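PDB 4UWM: 3,6-diketocamphane 1,6-monooxygenase from Pseudomonas putida, which catalyses the FMNH2- and O2-dependent Baeyer-Villiger conversion of (1S,4S)-bornane-2,5-dione to its lactone, a step in the breakdown of (-)-camphor. Local coordinates for residues Y12-R17 and I277-E282; R20-W25 and E52-P57; L271-P276 and F313-V318; Y284-W289 and G293-Y298; H349-Y352 and A356-F359. All coordinates share one frame; numbering follows the deposited sequence. Where two conformers were deposited one is given.

How the contacts relate
The five contacts lie in one luciferase-like TIM-barrel chain. Contacts 1 and 4 both use helix 276-291 and border the flavin: the first through Tyr12, the second through Met294. Contact 3 joins the helix before it to helix 311-317, away from the annotated sites, while contacts 2 and 5 tie loops to the helices that follow strands 4-9 and 343-347. Contacts 2, 3, 4 and 5 are buried; contact 1 is only partly so. Chemistry changes with place: sulfur and aromatic rings in contacts 1 and 4, a CH-pi contact and near-parallel, offset rings in contact 5, aliphatic groups and a thioether in contact 3, and a side-chain hydrogen bond in contact 2. Contacts 1, 2 and 4 have residues that touch the second subunit.

Contact 1: residues Y12-R17 and I277-E282; sequences YMRPGR and IGYCFE
The ring of Tyr279 meets the aliphatic middle of Arg14. CE2 of Tyr279 lies 3.8 Å from CD of Arg14, and the arginine chain, in one of its two modelled conformers, crosses the tyrosine at about a right angle. The guanidinium plane stands 80° from the ring plane, so the two flat groups do not stack. The polar end of Arg14 pairs with Asp353, while the hydroxyl of Tyr279 bonds to Arg283. One residue on, Cys280 carries its sulfur anti to the backbone N (chi1 179°), which aims it at Tyr12. SG comes 4.0 Å from CB of Tyr12 and 4.7 Å from the centroid of its ring, 37° off the ring normal: an oblique sulfur-aromatic contact. The ring of His349 also meets that of Tyr12, whose side chain comes within about 4 Å of the bound FMN. The two segments thus meet through apolar and sulfur-aromatic contacts, while the guanidinium of Arg14 and the hydroxyl of Tyr279 find partners elsewhere. The implication is a soft, apolar junction next to a tyrosine that lies near the bound flavin, with the polar end of Arg14 engaged by Asp353 at its partly exposed side.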
# COMPACT_ATOMS: atom_id res chain seq x y z
N TYR A 12 14.03 -13.18 0.32
CA TYR A 12 15.31 -13.39 0.99
C TYR A 12 16.37 -12.53 0.28
O TYR A 12 17.07 -13.01 -0.62
CB TYR A 12 15.73 -14.87 0.98
CG TYR A 12 14.83 -15.76 1.83
CD1 TYR A 12 14.84 -15.65 3.22
CD2 TYR A 12 13.99 -16.71 1.25
CE1 TYR A 12 14.02 -16.44 4.01
CE2 TYR A 12 13.16 -17.51 2.04
CZ TYR A 12 13.20 -17.37 3.42
OH TYR A 12 12.40 -18.15 4.24
N MET A 13 16.43 -11.27 0.66
CA MET A 13 17.33 -10.30 0.04
C MET A 13 18.61 -10.25 0.86
O MET A 13 18.54 -10.14 2.09
CB MET A 13 16.72 -8.89 0.01
CG MET A 13 15.43 -8.69 -0.79
SD MET A 13 15.53 -9.20 -2.53
CE MET A 13 16.61 -7.97 -3.22
N ARG A 14 19.77 -10.29 0.20
CA ARG A 14 21.06 -10.18 0.90
C ARG A 14 21.10 -8.95 1.79
O ARG A 14 20.71 -7.85 1.36
CB ARG A 14 22.25 -10.10 -0.08
CG ARG A 14 22.55 -11.38 -0.84
CD ARG A 14 23.99 -11.37 -1.35
NE ARG A 14 24.28 -10.20 -2.18
CZ ARG A 14 24.01 -10.11 -3.49
NH1 ARG A 14 23.41 -11.12 -4.11
NH2 ARG A 14 24.31 -9.00 -4.16
N PRO A 15 21.59 -9.09 3.04
CA PRO A 15 21.71 -7.91 3.88
C PRO A 15 22.51 -6.81 3.19
O PRO A 15 23.52 -7.09 2.55
CB PRO A 15 22.45 -8.45 5.12
CG PRO A 15 21.93 -9.83 5.22
CD PRO A 15 21.89 -10.32 3.79
N GLY A 16 22.01 -5.58 3.28
CA GLY A 16 22.59 -4.47 2.52
C GLY A 16 21.82 -4.00 1.29
O GLY A 16 22.02 -2.87 0.82
N ARG A 17 20.95 -4.85 0.74
CA ARG A 17 20.06 -4.44 -0.34
C ARG A 17 19.20 -3.25 0.12
O ARG A 17 18.73 -3.23 1.26
CB ARG A 17 19.16 -5.59 -0.80
CG ARG A 17 19.86 -6.75 -1.48
CD ARG A 17 20.46 -6.34 -2.80
NE ARG A 17 20.56 -7.49 -3.69
CZ ARG A 17 21.28 -7.49 -4.80
NH1 ARG A 17 21.97 -6.42 -5.14
NH2 ARG A 17 21.29 -8.56 -5.57
N ILE A 277 21.08 -19.13 -3.77
CA ILE A 277 20.39 -20.11 -2.91
C ILE A 277 21.35 -20.72 -1.87
O ILE A 277 21.11 -20.63 -0.67
CB ILE A 277 19.66 -21.19 -3.74
CG1 ILE A 277 18.66 -20.52 -4.68
CG2 ILE A 277 19.00 -22.25 -2.85
CD1 ILE A 277 18.12 -21.39 -5.80
N GLY A 278 22.47 -21.28 -2.34
CA GLY A 278 23.46 -21.82 -1.42
C GLY A 278 23.99 -20.79 -0.46
O GLY A 278 24.23 -21.10 0.70
N TYR A 279 24.16 -19.55 -0.94
CA TYR A 279 24.62 -18.45 -0.08
C TYR A 279 23.66 -18.16 1.09
O TYR A 279 24.08 -18.03 2.25
CB TYR A 279 24.87 -17.16 -0.91
CG TYR A 279 25.35 -16.02 -0.05
CD1 TYR A 279 26.68 -15.96 0.38
CD2 TYR A 279 24.48 -15.02 0.39
CE1 TYR A 279 27.13 -14.93 1.20
CE2 TYR A 279 24.91 -14.00 1.20
CZ TYR A 279 26.24 -13.95 1.60
OH TYR A 279 26.67 -12.93 2.40
N CYS A 280 22.37 -18.05 0.77
CA CYS A 280 21.35 -17.74 1.78
C CYS A 280 21.28 -18.87 2.81
O CYS A 280 21.35 -18.62 4.01
CB CYS A 280 19.99 -17.56 1.10
SG CYS A 280 18.65 -17.20 2.28
N PHE A 281 21.18 -20.10 2.32
CA PHE A 281 21.15 -21.27 3.20
C PHE A 281 22.36 -21.40 4.10
O PHE A 281 22.22 -21.58 5.30
CB PHE A 281 20.92 -22.56 2.41
CG PHE A 281 19.47 -22.86 2.20
CD1 PHE A 281 18.76 -23.59 3.14
CD2 PHE A 281 18.81 -22.40 1.07
CE1 PHE A 281 17.41 -23.87 2.96
CE2 PHE A 281 17.46 -22.67 0.88
CZ PHE A 281 16.76 -23.41 1.82
N GLU A 282 23.56 -21.27 3.53
CA GLU A 282 24.81 -21.34 4.30
C GLU A 282 24.94 -20.25 5.34
O GLU A 282 25.34 -20.51 6.48
CB GLU A 282 26.01 -21.25 3.36
CG GLU A 282 27.28 -21.86 3.90
CD GLU A 282 27.33 -23.34 3.63
OE1 GLU A 282 26.74 -24.10 4.41
OE2 GLU A 282 27.94 -23.74 2.61

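Contact 2: residues R20-W25 and E52-P57; sequences RQTFDW and ENIPNP
Thr22, the residue with the most surface buried here, presents both of its branches to the loop 52-57. Its hydroxyl accepts from the amide of Asn53, which approaches from the opposite direction: ND2 of Asn53 stands 3.1 Å from OG1 of Thr22. The bond is bent, at 143° at the hydrogen, and OG1 sits 26° out of the amide plane. The same hydroxyl is hydrogen-bonded to the carbonyl of Ser18, just before the helix starts; two bonds grip OG1, which should restrain its rotation. Asn53 reaches across from a side chain turned between its own backbone N and carbonyl carbon (chi1 62°). This sets the other end of the amide beside the threonine methyl, with OD1 of Asn53 3.3 Å from CG2 of Thr22; OD1 is buried without any polar partner in the model. That methyl also meets Ile54, whose CG1 lies 3.9 Å from CG2 of Thr22. A single threonine therefore divides its work, polar to Asn53 and apolar to Ile54. The helix 19-35 that carries it is the crossover between the parallel strands 4-9 and 40-43. The loop follows strand 40-43, and Ile54 also packs on Ile43 of that strand and Leu60 of helix 57-65. Nearby, Phe23 packs on Ile98 of the second subunit.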
# COMPACT_ATOMS: atom_id res chain seq x y z
N ARG A 20 14.72 0.33 -2.48
CA ARG A 20 14.47 0.47 -3.91
C ARG A 20 14.84 -0.77 -4.72
O ARG A 20 14.10 -1.17 -5.62
CB ARG A 20 15.12 1.74 -4.49
CG ARG A 20 14.67 2.06 -5.91
CD ARG A 20 15.44 3.26 -6.47
NE ARG A 20 14.76 3.84 -7.62
CZ ARG A 20 14.79 3.34 -8.85
NH1 ARG A 20 15.50 2.25 -9.12
NH2 ARG A 20 14.13 3.94 -9.83
N GLN A 21 15.99 -1.37 -4.41
CA GLN A 21 16.44 -2.57 -5.12
C GLN A 21 15.48 -3.74 -4.87
O GLN A 21 15.16 -4.50 -5.77
CB GLN A 21 17.85 -2.97 -4.66
CG GLN A 21 18.99 -2.06 -5.13
CD GLN A 21 20.30 -2.43 -4.44
OE1 GLN A 21 20.36 -2.66 -3.22
NE2 GLN A 21 21.36 -2.50 -5.23
N THR A 22 15.03 -3.87 -3.63
CA THR A 22 14.12 -4.96 -3.25
C THR A 22 12.82 -4.82 -4.03
O THR A 22 12.29 -5.80 -4.57
CB THR A 22 13.87 -4.91 -1.73
OG1 THR A 22 15.11 -5.11 -1.05
CG2 THR A 22 12.87 -5.97 -1.25
N PHE A 23 12.30 -3.60 -4.06
CA PHE A 23 11.04 -3.28 -4.74
C PHE A 23 11.15 -3.53 -6.25
O PHE A 23 10.30 -4.20 -6.85
CB PHE A 23 10.61 -1.85 -4.39
CG PHE A 23 9.13 -1.59 -4.54
CD1 PHE A 23 8.23 -2.14 -3.63
CD2 PHE A 23 8.64 -0.77 -5.56
CE1 PHE A 23 6.86 -1.89 -3.73
CE2 PHE A 23 7.28 -0.51 -5.68
CZ PHE A 23 6.39 -1.09 -4.77
N ASP A 24 12.26 -3.08 -6.84
CA ASP A 24 12.56 -3.33 -8.26
C ASP A 24 12.62 -4.83 -8.60
O ASP A 24 11.99 -5.28 -9.56
CB ASP A 24 13.88 -2.62 -8.65
CG ASP A 24 14.07 -2.51 -10.18
OD1 ASP A 24 13.08 -2.37 -10.93
OD2 ASP A 24 15.23 -2.55 -10.61
N TRP A 25 13.33 -5.60 -7.78
CA TRP A 25 13.40 -7.05 -7.95
C TRP A 25 12.02 -7.73 -7.85
O TRP A 25 11.69 -8.63 -8.65
CB TRP A 25 14.39 -7.64 -6.92
CG TRP A 25 14.55 -9.18 -6.95
CD1 TRP A 25 14.56 -10.03 -5.87
CD2 TRP A 25 14.79 -10.00 -8.10
NE1 TRP A 25 14.74 -11.33 -6.30
CE2 TRP A 25 14.88 -11.33 -7.66
CE3 TRP A 25 14.90 -9.74 -9.47
CZ2 TRP A 25 15.12 -12.41 -8.54
CZ3 TRP A 25 15.12 -10.81 -10.35
CH2 TRP A 25 15.23 -12.13 -9.87
N GLU A 52 14.08 -10.88 5.20
CA GLU A 52 12.68 -10.83 4.81
C GLU A 52 12.23 -9.39 5.03
O GLU A 52 11.73 -9.04 6.09
CB GLU A 52 11.85 -11.82 5.64
CG GLU A 52 12.43 -13.25 5.68
CD GLU A 52 13.41 -13.51 6.82
OE1 GLU A 52 13.94 -12.56 7.42
OE2 GLU A 52 13.69 -14.71 7.10
N ASN A 53 12.46 -8.55 4.03
CA ASN A 53 12.47 -7.10 4.26
C ASN A 53 11.31 -6.35 3.59
O ASN A 53 11.49 -5.21 3.16
CB ASN A 53 13.84 -6.52 3.85
CG ASN A 53 14.15 -6.70 2.38
OD1 ASN A 53 13.45 -7.43 1.69
ND2 ASN A 53 15.18 -6.01 1.88
N ILE A 54 10.14 -6.98 3.50
CA ILE A 54 8.98 -6.28 2.95
C ILE A 54 7.90 -6.16 4.04
O ILE A 54 7.29 -7.17 4.39
CB ILE A 54 8.43 -6.98 1.65
CG1 ILE A 54 9.43 -6.78 0.48
CG2 ILE A 54 7.04 -6.46 1.26
CD1 ILE A 54 9.04 -7.53 -0.79
N PRO A 55 7.67 -4.94 4.57
CA PRO A 55 6.66 -4.76 5.63
C PRO A 55 5.27 -4.51 5.07
O PRO A 55 4.28 -4.47 5.83
CB PRO A 55 7.15 -3.51 6.38
CG PRO A 55 7.85 -2.71 5.33
CD PRO A 55 8.50 -3.72 4.39
N ASN A 56 5.18 -4.28 3.75
CA ASN A 56 3.90 -3.97 3.12
C ASN A 56 3.77 -4.65 1.74
O ASN A 56 3.96 -4.00 0.72
CB ASN A 56 3.70 -2.44 2.97
CG ASN A 56 3.50 -1.73 4.30
OD1 ASN A 56 4.47 -1.32 4.95
ND2 ASN A 56 2.23 -1.54 4.68
N PRO A 57 3.46 -5.96 1.71
CA PRO A 57 3.38 -6.68 0.44
C PRO A 57 2.38 -6.06 -0.52
O PRO A 57 2.56 -6.18 -1.73
CB PRO A 57 2.95 -8.10 0.86
CG PRO A 57 2.40 -7.95 2.28
CD PRO A 57 3.26 -6.87 2.86

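Contact 3: residues L271-P276 and F313-V318; sequences LVMEGP and FLVDNV
Val272 and Val315 point at each other tip to tip, methyl against methyl, with CG1 of Val272 3.7 Å from CG2 of Val315. The valine CG1 on helix 265-274 lies anti to its backbone nitrogen (chi1 172°), the branch that reaches Val315. Met273 arrives at a slant to the same residue instead. In the conformer described, one of two deposited, its chain folds at both later torsions and lays SD 3.5 Å from CG2 of Val315. Val315 contributes about half of the buried surface, and its CG2 makes both of the closest approaches, one to a methyl and one to a thioether. Beyond this apolar contact, in helix 311-317, ND2 of Asn317 donates to O of Phe313 at 2.8 Å, in the carbonyl plane on a lone pair. The backbone N of Asn317 gives that oxygen a second bond. Asp316 forms a salt bridge with Lys269, adding an ionic link between the two helices. Around the valines, Val272 also rests on Phe260 of strand 254-261 and on Ile277 of helix 276-291, which starts just after Gly275. On the second helix Leu314 packs against Phe281 and Ile286, so helix 276-291 is touched from both partners.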
# COMPACT_ATOMS: atom_id res chain seq x y z
N LEU A 271 24.90 -24.55 -9.73
CA LEU A 271 24.31 -23.22 -9.64
C LEU A 271 23.68 -22.95 -8.26
O LEU A 271 23.77 -21.84 -7.74
CB LEU A 271 23.30 -23.01 -10.78
CG LEU A 271 23.91 -22.75 -12.17
CD1 LEU A 271 22.87 -22.94 -13.26
CD2 LEU A 271 24.60 -21.40 -12.29
N VAL A 272 23.08 -23.99 -7.68
CA VAL A 272 22.54 -23.93 -6.32
C VAL A 272 23.67 -23.79 -5.31
O VAL A 272 23.67 -22.86 -4.50
CB VAL A 272 21.68 -25.17 -5.97
CG1 VAL A 272 21.29 -25.18 -4.49
CG2 VAL A 272 20.45 -25.25 -6.84
N MET A 273 24.64 -24.70 -5.36
CA MET A 273 25.75 -24.71 -4.40
C MET A 273 26.55 -23.41 -4.43
O MET A 273 26.97 -22.90 -3.38
CB MET A 273 26.71 -25.87 -4.67
CG MET A 273 26.13 -27.27 -4.53
SD MET A 273 25.67 -27.75 -2.87
CE MET A 273 27.24 -27.71 -2.00
N GLU A 274 26.77 -22.89 -5.63
CA GLU A 274 27.65 -21.74 -5.80
C GLU A 274 26.92 -20.41 -5.95
O GLU A 274 27.57 -19.36 -5.98
CB GLU A 274 28.59 -21.98 -7.00
CG GLU A 274 29.68 -23.02 -6.74
CD GLU A 274 30.57 -23.31 -7.94
OE1 GLU A 274 30.56 -22.54 -8.93
OE2 GLU A 274 31.31 -24.32 -7.90
N GLY A 275 25.59 -20.44 -6.03
CA GLY A 275 24.82 -19.21 -6.25
C GLY A 275 24.06 -18.64 -5.04
O GLY A 275 24.34 -19.02 -3.90
N PRO A 276 23.11 -17.71 -5.30
CA PRO A 276 22.28 -17.05 -4.27
C PRO A 276 21.60 -18.01 -3.28
O PRO A 276 21.57 -17.71 -2.10
CB PRO A 276 21.21 -16.36 -5.11
CG PRO A 276 21.94 -15.98 -6.36
CD PRO A 276 22.89 -17.13 -6.64
N PHE A 313 23.72 -32.01 1.60
CA PHE A 313 22.65 -32.93 1.95
C PHE A 313 21.29 -32.42 1.45
O PHE A 313 20.52 -33.16 0.84
CB PHE A 313 22.60 -33.19 3.46
CG PHE A 313 21.30 -33.80 3.91
CD1 PHE A 313 21.01 -35.13 3.62
CD2 PHE A 313 20.34 -33.03 4.57
CE1 PHE A 313 19.80 -35.69 4.01
CE2 PHE A 313 19.13 -33.59 4.96
CZ PHE A 313 18.86 -34.92 4.68
N LEU A 314 21.02 -31.14 1.73
CA LEU A 314 19.76 -30.50 1.31
C LEU A 314 19.64 -30.50 -0.21
O LEU A 314 18.61 -30.89 -0.75
CB LEU A 314 19.66 -29.07 1.88
CG LEU A 314 19.52 -28.91 3.40
CD1 LEU A 314 19.53 -27.45 3.81
CD2 LEU A 314 18.26 -29.59 3.93
N VAL A 315 20.70 -30.09 -0.89
CA VAL A 315 20.70 -30.07 -2.36
C VAL A 315 20.46 -31.45 -2.97
O VAL A 315 19.72 -31.57 -3.96
CB VAL A 315 22.00 -29.43 -2.90
CG1 VAL A 315 21.96 -29.35 -4.42
CG2 VAL A 315 22.18 -28.04 -2.32
N ASP A 316 21.04 -32.48 -2.37
CA ASP A 316 20.95 -33.85 -2.89
C ASP A 316 19.65 -34.60 -2.57
O ASP A 316 19.19 -35.42 -3.37
CB ASP A 316 22.15 -34.68 -2.41
CG ASP A 316 23.46 -34.26 -3.05
OD1 ASP A 316 23.45 -33.84 -4.22
OD2 ASP A 316 24.51 -34.37 -2.38
N ASN A 317 19.07 -34.33 -1.41
CA ASN A 317 17.98 -35.16 -0.89
C ASN A 317 16.66 -34.44 -0.60
O ASN A 317 15.62 -35.08 -0.48
CB ASN A 317 18.45 -35.86 0.39
CG ASN A 317 19.76 -36.59 0.20
OD1 ASN A 317 19.80 -37.71 -0.31
ND2 ASN A 317 20.86 -35.96 0.61
N VAL A 318 16.71 -33.11 -0.47
CA VAL A 318 15.54 -32.32 -0.07
C VAL A 318 15.06 -31.39 -1.20
O VAL A 318 13.93 -31.52 -1.68
CB VAL A 318 15.81 -31.50 1.21
CG1 VAL A 318 14.59 -30.66 1.57
CG2 VAL A 318 16.18 -32.42 2.36

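Contact 4: residues Y284-W289 and G293-Y298; sequences YLIPIW and GMMDGY
Trp289 is the anvil of this contact, and Met294 is pressed against it most closely. The methionine chain stays extended through chi2, then turns at its last torsion (chi3 58°), which lays CE over one face of the pyrrole ring, 3.9 Å from its centroid. This is a CH-pi contact; the sulfur itself stands obliquely at 4.7 Å from the same centroid. Backbone bonding tightens the pair, since N of Met294 donates to O of Trp289 at 2.7 Å. That bond, with Gly293 N to Arg290 O, makes the Schellman motif that ends helix 276-291, Gly293 supplying the positive phi. Along the rest of the indole, Met295 sets CG at the ring edge, 3.9 Å from CE3 of Trp289. Farther out, CZ3 of Trp289 meets the edge of the Tyr298 ring at CE2, 3.8 Å away, and the hydroxyl of Tyr298 bonds to the carbonyl of Phe224. Packing is looser at Ile286, whose CG2 only comes within 4.4 Å of CE of Met295. Solvent comes nearer at Gly293 and Met294, both partly exposed. Met294 also lines the FMN pocket and touches Phe203, consistent with the indole face and the Schellman motif positioning its side chain beside the flavin.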
# COMPACT_ATOMS: atom_id res chain seq x y z
N TYR A 284 22.50 -18.00 6.47
CA TYR A 284 21.32 -17.55 7.22
C TYR A 284 20.45 -18.71 7.68
O TYR A 284 20.25 -18.89 8.87
CB TYR A 284 20.50 -16.54 6.36
CG TYR A 284 19.21 -16.06 7.01
CD1 TYR A 284 19.22 -15.50 8.29
CD2 TYR A 284 17.99 -16.12 6.33
CE1 TYR A 284 18.05 -15.05 8.89
CE2 TYR A 284 16.82 -15.68 6.92
CZ TYR A 284 16.85 -15.14 8.20
OH TYR A 284 15.70 -14.69 8.80
N LEU A 285 19.92 -19.47 6.73
CA LEU A 285 18.88 -20.45 7.05
C LEU A 285 19.35 -21.69 7.81
O LEU A 285 18.69 -22.12 8.77
CB LEU A 285 18.11 -20.88 5.79
CG LEU A 285 17.25 -19.80 5.12
CD1 LEU A 285 16.70 -20.30 3.80
CD2 LEU A 285 16.13 -19.33 6.05
N ILE A 286 20.45 -22.30 7.36
CA ILE A 286 20.92 -23.55 7.96
C ILE A 286 21.22 -23.36 9.45
O ILE A 286 20.69 -24.13 10.25
CB ILE A 286 22.06 -24.23 7.16
CG1 ILE A 286 21.48 -24.91 5.93
CG2 ILE A 286 22.79 -25.26 8.01
CD1 ILE A 286 22.47 -25.15 4.80
N PRO A 287 22.00 -22.32 9.83
CA PRO A 287 22.25 -22.17 11.27
C PRO A 287 20.98 -22.05 12.11
O PRO A 287 20.94 -22.54 13.24
CB PRO A 287 23.07 -20.88 11.34
CG PRO A 287 23.77 -20.81 10.04
CD PRO A 287 22.78 -21.35 9.04
N ILE A 288 19.94 -21.39 11.57
CA ILE A 288 18.66 -21.27 12.25
C ILE A 288 17.96 -22.63 12.33
O ILE A 288 17.58 -23.08 13.41
CB ILE A 288 17.73 -20.23 11.57
CG1 ILE A 288 18.31 -18.82 11.68
CG2 ILE A 288 16.33 -20.29 12.16
CD1 ILE A 288 17.50 -17.77 10.96
N TRP A 289 17.80 -23.27 11.17
CA TRP A 289 17.14 -24.56 11.08
C TRP A 289 17.79 -25.61 11.99
O TRP A 289 17.10 -26.39 12.64
CB TRP A 289 17.11 -25.05 9.63
CG TRP A 289 16.19 -24.28 8.75
CD1 TRP A 289 15.60 -23.08 9.03
CD2 TRP A 289 15.77 -24.65 7.43
NE1 TRP A 289 14.82 -22.68 7.97
CE2 TRP A 289 14.90 -23.62 6.97
CE3 TRP A 289 16.02 -25.74 6.58
CZ2 TRP A 289 14.29 -23.65 5.71
CZ3 TRP A 289 15.41 -25.77 5.32
CH2 TRP A 289 14.55 -24.73 4.90
N GLY A 293 16.15 -27.55 15.38
CA GLY A 293 15.91 -28.92 14.91
C GLY A 293 14.94 -29.04 13.76
O GLY A 293 14.20 -30.01 13.66
N MET A 294 14.95 -28.04 12.88
CA MET A 294 14.00 -28.00 11.77
C MET A 294 14.36 -28.89 10.58
O MET A 294 13.59 -29.00 9.63
CB MET A 294 13.79 -26.55 11.34
CG MET A 294 13.08 -25.73 12.40
SD MET A 294 13.21 -23.96 12.09
CE MET A 294 12.46 -23.87 10.47
N MET A 295 15.52 -29.53 10.64
CA MET A 295 15.90 -30.48 9.58
C MET A 295 15.72 -31.96 9.98
O MET A 295 16.18 -32.86 9.27
CB MET A 295 17.32 -30.20 9.09
CG MET A 295 17.41 -28.93 8.26
SD MET A 295 19.08 -28.48 7.81
CE MET A 295 19.85 -28.26 9.41
N ASP A 296 15.04 -32.19 11.10
CA ASP A 296 14.80 -33.54 11.62
C ASP A 296 13.90 -34.38 10.73
O ASP A 296 14.13 -35.58 10.57
CB ASP A 296 14.22 -33.47 13.03
CG ASP A 296 15.25 -33.06 14.07
OD1 ASP A 296 16.39 -32.71 13.71
OD2 ASP A 296 14.92 -33.09 15.27
N GLY A 297 12.87 -33.76 10.15
CA GLY A 297 12.02 -34.43 9.17
C GLY A 297 12.81 -34.86 7.95
O GLY A 297 12.63 -35.97 7.44
N TYR A 298 13.69 -33.97 7.48
CA TYR A 298 14.54 -34.28 6.32
C TYR A 298 15.53 -35.41 6.65
O TYR A 298 15.77 -36.28 5.82
CB TYR A 298 15.34 -33.06 5.88
CG TYR A 298 14.56 -31.79 5.56
CD1 TYR A 298 13.41 -31.82 4.76
CD2 TYR A 298 15.02 -30.55 6.01
CE1 TYR A 298 12.73 -30.64 4.46
CE2 TYR A 298 14.35 -29.37 5.72
CZ TYR A 298 13.21 -29.43 4.95
OH TYR A 298 12.56 -28.25 4.67

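Contact 5: residues H349-Y352 and A356-F359; sequences HDYY and APWF
Tyr351 offers one face of its ring to CB of Trp358, which sits 3.5 Å from the ring centroid and 19° off its normal, a CH-pi contact. The closest pair is CG of Tyr351 with CB of Trp358, at 3.4 Å. From there the indole runs on almost parallel to the phenol, the planes 10° apart, but slid so far that the rings barely overlap: the centroids of the Tyr351 ring and the five-membered ring of Trp358 are 4.9 Å apart. Trp358 holds CG anti to its backbone N (chi1 172°), which brings the indole alongside the Tyr351 ring. At the margin, CG of Pro357 comes to 4.3 Å from CE1 of Tyr351. Farther along, the indole reaches the backbone N of His349, 3.9 Å from CZ2 of Trp358; this N is buried with no partner in the model. The loop itself bends in an inverse gamma turn centred on Asp350, whose carboxylate pairs with Arg17, and Phe260 of strand 254-261 packs against both Tyr351 and Trp358. NE2 of His349 bonds a triethylene glycol molecule, probably from the crystallisation liquor. The loop joins strand 343-347 of the parallel sheet to helix 356-369, a beta-alpha connection of the TIM-barrel fold, here folded back onto the first turn of that helix.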
# COMPACT_ATOMS: atom_id res chain seq x y z
N HIS A 349 14.74 -16.39 -4.65
CA HIS A 349 15.97 -15.97 -3.99
C HIS A 349 16.59 -14.73 -4.64
O HIS A 349 16.13 -14.27 -5.67
CB HIS A 349 16.95 -17.14 -3.90
CG HIS A 349 16.68 -18.01 -2.72
ND1 HIS A 349 17.19 -17.74 -1.47
CD2 HIS A 349 15.86 -19.07 -2.57
CE1 HIS A 349 16.75 -18.64 -0.61
NE2 HIS A 349 15.96 -19.47 -1.26
N ASP A 350 17.62 -14.17 -4.01
CA ASP A 350 18.16 -12.90 -4.46
C ASP A 350 19.06 -13.06 -5.70
O ASP A 350 20.28 -13.13 -5.58
CB ASP A 350 18.92 -12.20 -3.33
CG ASP A 350 19.32 -10.78 -3.67
OD1 ASP A 350 19.23 -10.39 -4.84
OD2 ASP A 350 19.72 -10.06 -2.76
N TYR A 351 18.41 -13.09 -6.86
CA TYR A 351 19.04 -13.14 -8.18
C TYR A 351 18.97 -11.82 -8.92
O TYR A 351 19.14 -11.75 -10.15
CB TYR A 351 18.37 -14.21 -9.02
CG TYR A 351 18.98 -15.57 -8.88
CD1 TYR A 351 20.11 -15.94 -9.63
CD2 TYR A 351 18.43 -16.51 -8.02
CE1 TYR A 351 20.67 -17.21 -9.51
CE2 TYR A 351 18.98 -17.78 -7.89
CZ TYR A 351 20.10 -18.12 -8.64
OH TYR A 351 20.63 -19.37 -8.50
N TYR A 352 18.74 -10.75 -8.16
CA TYR A 352 18.55 -9.44 -8.73
C TYR A 352 19.74 -8.99 -9.59
O TYR A 352 19.53 -8.35 -10.62
CB TYR A 352 18.34 -8.42 -7.61
CG TYR A 352 18.07 -7.01 -8.06
CD1 TYR A 352 17.05 -6.71 -8.97
CD2 TYR A 352 18.82 -5.95 -7.55
CE1 TYR A 352 16.78 -5.40 -9.34
CE2 TYR A 352 18.56 -4.65 -7.92
CZ TYR A 352 17.53 -4.38 -8.80
OH TYR A 352 17.27 -3.07 -9.15
N ALA A 356 19.34 -14.13 -15.23
CA ALA A 356 19.22 -15.07 -16.36
C ALA A 356 19.06 -16.57 -16.01
O ALA A 356 18.12 -17.21 -16.49
CB ALA A 356 20.34 -14.85 -17.38
N PRO A 357 19.97 -17.14 -15.17
CA PRO A 357 19.82 -18.56 -14.85
C PRO A 357 18.58 -18.86 -13.98
O PRO A 357 18.02 -19.96 -14.05
CB PRO A 357 21.11 -18.90 -14.10
CG PRO A 357 21.68 -17.61 -13.65
CD PRO A 357 21.21 -16.57 -14.61
N TRP A 358 18.17 -17.89 -13.18
CA TRP A 358 16.96 -18.02 -12.34
C TRP A 358 15.67 -17.95 -13.19
O TRP A 358 14.79 -18.81 -13.09
CB TRP A 358 17.01 -16.96 -11.22
CG TRP A 358 15.77 -16.85 -10.41
CD1 TRP A 358 14.84 -15.84 -10.44
CD2 TRP A 358 15.30 -17.80 -9.44
NE1 TRP A 358 13.83 -16.10 -9.55
CE2 TRP A 358 14.07 -17.29 -8.93
CE3 TRP A 358 15.79 -19.02 -8.96
CZ2 TRP A 358 13.34 -17.97 -7.97
CZ3 TRP A 358 15.06 -19.69 -7.99
CH2 TRP A 358 13.84 -19.16 -7.50
N PHE A 359 15.58 -16.95 -14.05
CA PHE A 359 14.50 -16.86 -15.02
C PHE A 359 14.34 -18.11 -15.93
O PHE A 359 13.21 -18.58 -16.16
CB PHE A 359 14.65 -15.58 -15.85
CG PHE A 359 14.37 -14.31 -15.08
CD1 PHE A 359 13.73 -14.35 -13.82
CD2 PHE A 359 14.68 -13.07 -15.62
CE1 PHE A 359 13.45 -13.17 -13.13
CE2 PHE A 359 14.40 -11.89 -14.93
CZ PHE A 359 13.78 -11.94 -13.68